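Local coordinates for Mll3558 protein (Mesorhizobium loti, PDB 3RD6) that is of unknown function but belongs to the AHA1 family, with a Bet v 1-like fold that may bind a small hydrophobic ligand, at residues F50-G55 against A74-I79; I85-R90 against S101-E106. All blocks are in the same frame, centred on the assembly; numbering follows the deposited sequence.

Contact 1. Residues F50-G55 against A74-I79; sequences FDFRVG and AQFQDI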
loop_
_atom_site.group_PDB
_atom_site.type_symbol
_atom_site.label_atom_id
_atom_site.label_comp_id
_atom_site.label_asym_id
_atom_site.label_seq_id
_atom_site.Cartn_x
_atom_site.Cartn_y
_atom_site.Cartn_z
ATOM N N PHE A 50 2.638 6.193 16.323
ATOM C CA PHE A 50 3.692 5.608 15.507
ATOM C C PHE A 50 4.113 4.285 16.140
ATOM O O PHE A 50 4.695 4.267 17.224
ATOM C CB PHE A 50 4.885 6.567 15.459
ATOM C CG PHE A 50 5.956 6.186 14.476
ATOM C CD1 PHE A 50 5.774 6.392 13.123
ATOM C CD2 PHE A 50 7.175 5.678 14.915
ATOM C CE1 PHE A 50 6.787 6.106 12.219
ATOM C CE2 PHE A 50 8.190 5.391 14.019
ATOM C CZ PHE A 50 7.992 5.608 12.669
ATOM N N ASP A 51 3.796 3.180 15.475
ATOM C CA ASP A 51 4.160 1.865 15.973
ATOM C C ASP A 51 5.032 1.210 14.915
ATOM O O ASP A 51 4.533 0.533 14.013
ATOM C CB ASP A 51 2.904 1.030 16.236
ATOM C CG ASP A 51 3.227 -0.383 16.712
ATOM O OD1 ASP A 51 4.437 -0.713 16.853
ATOM O OD2 ASP A 51 2.262 -1.157 16.936
ATOM N N PHE A 52 6.343 1.408 15.039
ATOM C CA PHE A 52 7.301 0.883 14.069
ATOM C C PHE A 52 7.573 -0.616 14.107
ATOM O O PHE A 52 8.497 -1.062 14.771
ATOM C CB PHE A 52 8.621 1.642 14.182
ATOM C CG PHE A 52 9.489 1.493 12.980
ATOM C CD1 PHE A 52 9.127 2.091 11.767
ATOM C CD2 PHE A 52 10.654 0.723 13.038
ATOM C CE1 PHE A 52 9.909 1.915 10.628
ATOM C CE2 PHE A 52 11.447 0.539 11.904
ATOM C CZ PHE A 52 11.074 1.137 10.696
ATOM N N ARG A 53 6.763 -1.377 13.367
ATOM C CA ARG A 53 6.878 -2.839 13.254
ATOM C C ARG A 53 6.010 -3.309 12.087
ATOM O O ARG A 53 5.054 -2.630 11.719
ATOM C CB ARG A 53 6.399 -3.519 14.530
ATOM C CG ARG A 53 4.916 -3.397 14.772
ATOM C CD ARG A 53 4.509 -4.039 16.090
ATOM N NE ARG A 53 3.113 -3.765 16.417
ATOM C CZ ARG A 53 2.078 -4.429 15.918
ATOM N NH1 ARG A 53 2.272 -5.435 15.068
ATOM N NH2 ARG A 53 0.840 -4.058 16.236
ATOM N N VAL A 54 6.339 -4.440 11.473
ATOM C CA VAL A 54 5.505 -4.919 10.379
ATOM C C VAL A 54 4.134 -5.175 10.994
ATOM O O VAL A 54 4.037 -5.767 12.055
ATOM C CB VAL A 54 6.036 -6.245 9.779
ATOM C CG1 VAL A 54 5.183 -6.651 8.570
ATOM C CG2 VAL A 54 7.498 -6.094 9.386
ATOM N N GLY A 55 3.076 -4.730 10.330
ATOM C CA GLY A 55 1.743 -4.921 10.872
ATOM C C GLY A 55 1.362 -3.725 11.729
ATOM O O GLY A 55 0.190 -3.444 11.964
ATOM N N ALA A 74 -1.275 5.000 7.954
ATOM C CA ALA A 74 -0.311 4.125 7.318
ATOM C C ALA A 74 -0.094 2.816 8.078
ATOM O O ALA A 74 -0.322 2.750 9.266
ATOM C CB ALA A 74 1.016 4.861 7.164
ATOM N N GLN A 75 0.334 1.771 7.373
ATOM C CA GLN A 75 0.634 0.485 8.005
ATOM C C GLN A 75 1.950 -0.047 7.450
ATOM O O GLN A 75 2.156 -0.030 6.243
ATOM C CB GLN A 75 -0.459 -0.548 7.746
ATOM C CG GLN A 75 -0.444 -1.663 8.798
ATOM C CD GLN A 75 -1.254 -2.900 8.423
ATOM O OE1 GLN A 75 -0.891 -3.647 7.507
ATOM N NE2 GLN A 75 -2.358 -3.126 9.147
ATOM N N PHE A 76 2.843 -0.502 8.323
ATOM C CA PHE A 76 4.128 -1.009 7.875
ATOM C C PHE A 76 3.959 -2.382 7.274
ATOM O O PHE A 76 3.308 -3.242 7.850
ATOM C CB PHE A 76 5.145 -0.991 9.040
ATOM C CG PHE A 76 5.573 0.379 9.410
ATOM C CD1 PHE A 76 6.398 1.099 8.559
ATOM C CD2 PHE A 76 5.051 1.006 10.525
ATOM C CE1 PHE A 76 6.690 2.437 8.806
ATOM C CE2 PHE A 76 5.334 2.355 10.785
ATOM C CZ PHE A 76 6.144 3.072 9.932
ATOM N N GLN A 77 4.542 -2.564 6.095
ATOM C CA GLN A 77 4.443 -3.824 5.350
ATOM C C GLN A 77 5.723 -4.651 5.396
ATOM O O GLN A 77 5.695 -5.881 5.281
ATOM C CB GLN A 77 4.107 -3.561 3.853
ATOM C CG GLN A 77 2.839 -2.766 3.552
ATOM C CD GLN A 77 1.583 -3.462 4.000
ATOM O OE1 GLN A 77 1.447 -4.674 3.831
ATOM N NE2 GLN A 77 0.640 -2.698 4.557
ATOM N N ASP A 78 6.852 -3.965 5.498
ATOM C CA ASP A 78 8.132 -4.661 5.518
ATOM C C ASP A 78 9.245 -3.770 6.033
ATOM O O ASP A 78 9.311 -2.586 5.695
ATOM C CB ASP A 78 8.478 -5.163 4.113
ATOM C CG ASP A 78 9.818 -5.896 4.061
ATOM O OD1 ASP A 78 10.804 -5.327 3.543
ATOM O OD2 ASP A 78 9.894 -7.044 4.547
ATOM N N ILE A 79 10.103 -4.361 6.866
ATOM C CA ILE A 79 11.242 -3.671 7.465
ATOM C C ILE A 79 12.492 -4.559 7.429
ATOM O O ILE A 79 12.472 -5.701 7.892
ATOM C CB ILE A 79 10.975 -3.288 8.957
ATOM C CG1 ILE A 79 9.769 -2.351 9.083
ATOM C CG2 ILE A 79 12.215 -2.636 9.550
ATOM C CD1 ILE A 79 9.420 -1.970 10.527
#
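Phe76 reaches from the strand into the bend of the loop and meets two phenylalanines at once, a compact example of how one aromatic ring can anchor an irregular segment. The ring edge of Phe52 is turned to the face of Phe76, with centroids 4.9 Å apart and planes at 71°, and Phe52 CD1 comes down toward the rim of that face, 3.6 Å from Phe76 CZ. Phe76 in turn offers its own edge to the face of Phe50 in an offset edge-to-face pair, the planes almost perpendicular at 86°. Phe76 CG stands anti to the carbonyl carbon (chi1 -71°), which carries the ring toward the loop. Ile79 closes the packing from another direction: its terminal CD1 sits over one face of Phe52, 3.6 Å from the ring centroid, as a CH-pi contact. Phe24 of helix 20-28 touches Phe52 and Ile79, and Phe50 meets helix 30-36, consistent with the Bet v 1-like fold, whose helices pack on the concave side of the sheet. The backbone turns sharply here, with Phe52 at the centre of an inverse gamma turn, and Gly55 N then gives a nearly straight hydrogen bond to Phe76 O (2.9 Å). The positive phi of Gly55 suits glycine, which has no side chain to strike the preceding carbonyl. The other side of the loop is looser. Val54 is exposed and lies against backbone, its CG1 3.4 Å from Gln77 O, while CG2 is 4.4 Å from Ile79 CG1; it also packs on Arg90 of the second subunit. Arg53 leaves the backbone away from the strand, but its guanidinium turns back: NE forms a salt bridge with Asp51 OD2 at 2.8 Å, syn but tilted out of the carboxylate plane.

Contact 2. Residues I85-R90 against S101-E106; sequences IVFSYR and SLTTVE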
loop_
_atom_site.group_PDB
_atom_site.type_symbol
_atom_site.label_atom_id
_atom_site.label_comp_id
_atom_site.label_asym_id
_atom_site.label_seq_id
_atom_site.Cartn_x
_atom_site.Cartn_y
_atom_site.Cartn_z
ATOM N N ILE A 85 12.431 0.165 4.068
ATOM C CA ILE A 85 11.192 0.429 4.779
ATOM C C ILE A 85 10.048 0.497 3.777
ATOM O O ILE A 85 10.094 1.274 2.823
ATOM C CB ILE A 85 11.257 1.753 5.581
ATOM C CG1 ILE A 85 12.400 1.683 6.603
ATOM C CG2 ILE A 85 9.908 2.013 6.266
ATOM C CD1 ILE A 85 12.509 2.881 7.513
ATOM N N VAL A 86 9.038 -0.343 3.989
ATOM C CA VAL A 86 7.882 -0.361 3.108
ATOM C C VAL A 86 6.584 -0.242 3.886
ATOM O O VAL A 86 6.323 -0.980 4.831
ATOM C CB VAL A 86 7.804 -1.654 2.257
ATOM C CG1 VAL A 86 6.581 -1.606 1.360
ATOM C CG2 VAL A 86 9.072 -1.832 1.404
ATOM N N PHE A 87 5.776 0.721 3.480
ATOM C CA PHE A 87 4.489 0.931 4.105
ATOM C C PHE A 87 3.514 1.487 3.072
ATOM O O PHE A 87 3.898 2.100 2.086
ATOM C CB PHE A 87 4.592 1.893 5.308
ATOM C CG PHE A 87 4.949 3.318 4.936
ATOM C CD1 PHE A 87 6.263 3.730 4.885
ATOM C CD2 PHE A 87 3.949 4.259 4.673
ATOM C CE1 PHE A 87 6.568 5.045 4.584
ATOM C CE2 PHE A 87 4.256 5.584 4.372
ATOM C CZ PHE A 87 5.560 5.972 4.330
ATOM N N SER A 88 2.243 1.222 3.307
ATOM C CA SER A 88 1.164 1.699 2.471
ATOM C C SER A 88 0.513 2.753 3.355
ATOM O O SER A 88 0.770 2.802 4.560
ATOM C CB SER A 88 0.158 0.579 2.211
ATOM O OG SER A 88 -0.417 0.104 3.419
ATOM N N TYR A 89 -0.321 3.594 2.766
ATOM C CA TYR A 89 -0.994 4.613 3.550
ATOM C C TYR A 89 -2.061 5.264 2.727
ATOM O O TYR A 89 -2.067 5.155 1.516
ATOM C CB TYR A 89 -0.003 5.667 4.072
ATOM C CG TYR A 89 0.442 6.702 3.071
ATOM C CD1 TYR A 89 -0.269 7.886 2.909
ATOM C CD2 TYR A 89 1.579 6.504 2.291
ATOM C CE1 TYR A 89 0.144 8.849 1.996
ATOM C CE2 TYR A 89 1.995 7.463 1.378
ATOM C CZ TYR A 89 1.272 8.632 1.234
ATOM O OH TYR A 89 1.648 9.598 0.331
ATOM N N ARG A 90 -2.999 5.903 3.406
ATOM C CA ARG A 90 -4.077 6.611 2.738
ATOM C C ARG A 90 -4.159 7.980 3.394
ATOM O O ARG A 90 -3.924 8.132 4.592
ATOM C CB ARG A 90 -5.404 5.874 2.883
ATOM C CG ARG A 90 -5.877 5.696 4.305
ATOM C CD ARG A 90 -7.240 5.033 4.301
ATOM N NE ARG A 90 -7.703 4.632 5.622
ATOM C CZ ARG A 90 -7.091 3.763 6.405
ATOM N NH1 ARG A 90 -5.971 3.185 6.016
ATOM N NH2 ARG A 90 -7.614 3.473 7.576
ATOM N N SER A 101 -1.600 4.933 -1.251
ATOM C CA SER A 101 -0.380 4.611 -1.954
ATOM C C SER A 101 0.520 3.672 -1.178
ATOM O O SER A 101 0.237 3.290 -0.051
ATOM C CB SER A 101 0.379 5.899 -2.342
ATOM O OG SER A 101 0.113 6.964 -1.475
ATOM N N LEU A 102 1.599 3.279 -1.824
ATOM C CA LEU A 102 2.568 2.403 -1.224
ATOM C C LEU A 102 3.900 3.142 -1.267
ATOM O O LEU A 102 4.273 3.726 -2.284
ATOM C CB LEU A 102 2.658 1.100 -2.018
ATOM C CG LEU A 102 3.521 0.012 -1.387
ATOM C CD1 LEU A 102 2.891 -0.391 -0.048
ATOM C CD2 LEU A 102 3.661 -1.187 -2.309
ATOM N N THR A 103 4.598 3.133 -0.141
ATOM C CA THR A 103 5.889 3.765 -0.041
ATOM C C THR A 103 6.956 2.737 0.212
ATOM O O THR A 103 6.755 1.767 0.929
ATOM C CB THR A 103 5.939 4.766 1.086
ATOM O OG1 THR A 103 5.084 5.865 0.763
ATOM C CG2 THR A 103 7.353 5.278 1.283
ATOM N N THR A 104 8.101 2.962 -0.410
ATOM C CA THR A 104 9.260 2.103 -0.269
ATOM C C THR A 104 10.430 3.050 -0.060
ATOM O O THR A 104 10.613 4.008 -0.800
ATOM C CB THR A 104 9.508 1.254 -1.547
ATOM O OG1 THR A 104 8.320 0.522 -1.869
ATOM C CG2 THR A 104 10.652 0.284 -1.341
ATOM N N VAL A 105 11.192 2.798 0.990
ATOM C CA VAL A 105 12.376 3.589 1.306
ATOM C C VAL A 105 13.565 2.629 1.310
ATOM O O VAL A 105 13.610 1.680 2.096
ATOM C CB VAL A 105 12.270 4.225 2.694
ATOM C CG1 VAL A 105 13.514 5.074 2.980
ATOM C CG2 VAL A 105 11.004 5.023 2.785
ATOM N N GLU A 106 14.517 2.870 0.418
ATOM C CA GLU A 106 15.702 2.031 0.344
ATOM C C GLU A 106 16.922 2.833 0.788
ATOM O O GLU A 106 17.045 4.024 0.471
ATOM C CB GLU A 106 15.901 1.533 -1.084
ATOM C CG GLU A 106 14.646 0.957 -1.703
ATOM C CD GLU A 106 14.923 0.253 -3.009
ATOM O OE1 GLU A 106 15.879 -0.548 -3.041
ATOM O OE2 GLU A 106 14.182 0.482 -3.993
#
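Phe87 and Thr103 lie side by side and point the same way from neighbouring strands, the threonine beneath the ring: Thr103 CB is 3.6 Å from the Phe87 ring centroid and 17° off the ring normal, a CH-pi contact. The ring is brought over its neighbour because CG stands between the backbone N and the carbonyl carbon (chi1 67°). Tyr89 uses the same kind of torsion but meets its partners differently. Ser101 OG lies over one face, 3.4 Å from Tyr89 CZ, whereas Thr103 OG1 lies in the ring plane at the edge, 3.5 Å from Tyr89 CE2. Farther along this face Ile85 and Val105 abut through their CB atoms. On the reverse face Leu102 CD1 reaches across to Ser88 CB at 3.7 Å, and Val86 CG2 runs beside Thr104 CG2. The strands form an antiparallel hairpin in which Ile85-Val105, Phe87-Thr103 and Tyr89-Ser101 are hydrogen-bonded pairs; Thr103 N to Phe87 O is nearly linear at 167°. Polar atoms on the two faces have different partners. Tyr89 OH is hydrogen-bonded, and Thr103 OG1 weakly, to the carboxylate of Glu120, whereas Thr104 OG1 is hydrogen-bonded to His7 of the second subunit and Ser88 OG weakly to Gln77 and to Ser88 of that subunit. The hydroxyls of Tyr89 and Thr103 thus probably serve the chain's own interior, those of Thr104 and Ser88 partly the dimer.

Overall arrangement
Followed from the N terminus, the chain passes strand 5-16 and helices 20-28 and 30-36 before edge strand 47-50 runs into the loop of contact 1. Strand 57-62 then intervenes, and contact 1 closes a loop of 18 residues when strand 70-80 returns. Only afterwards does contact 2 open, on strand 84-93, and the turn into strand 96-110 closes it as a hairpin. The two are therefore in series, neither nested nor crossed. Strands 70-80 and 84-93 are sheet neighbours and join the contacts directly: Gln77 and Asp78 form a classic beta bulge opposite Val86. Together the contacts tie the edge-strand loop to the middle of the sheet, and both touch the second subunit.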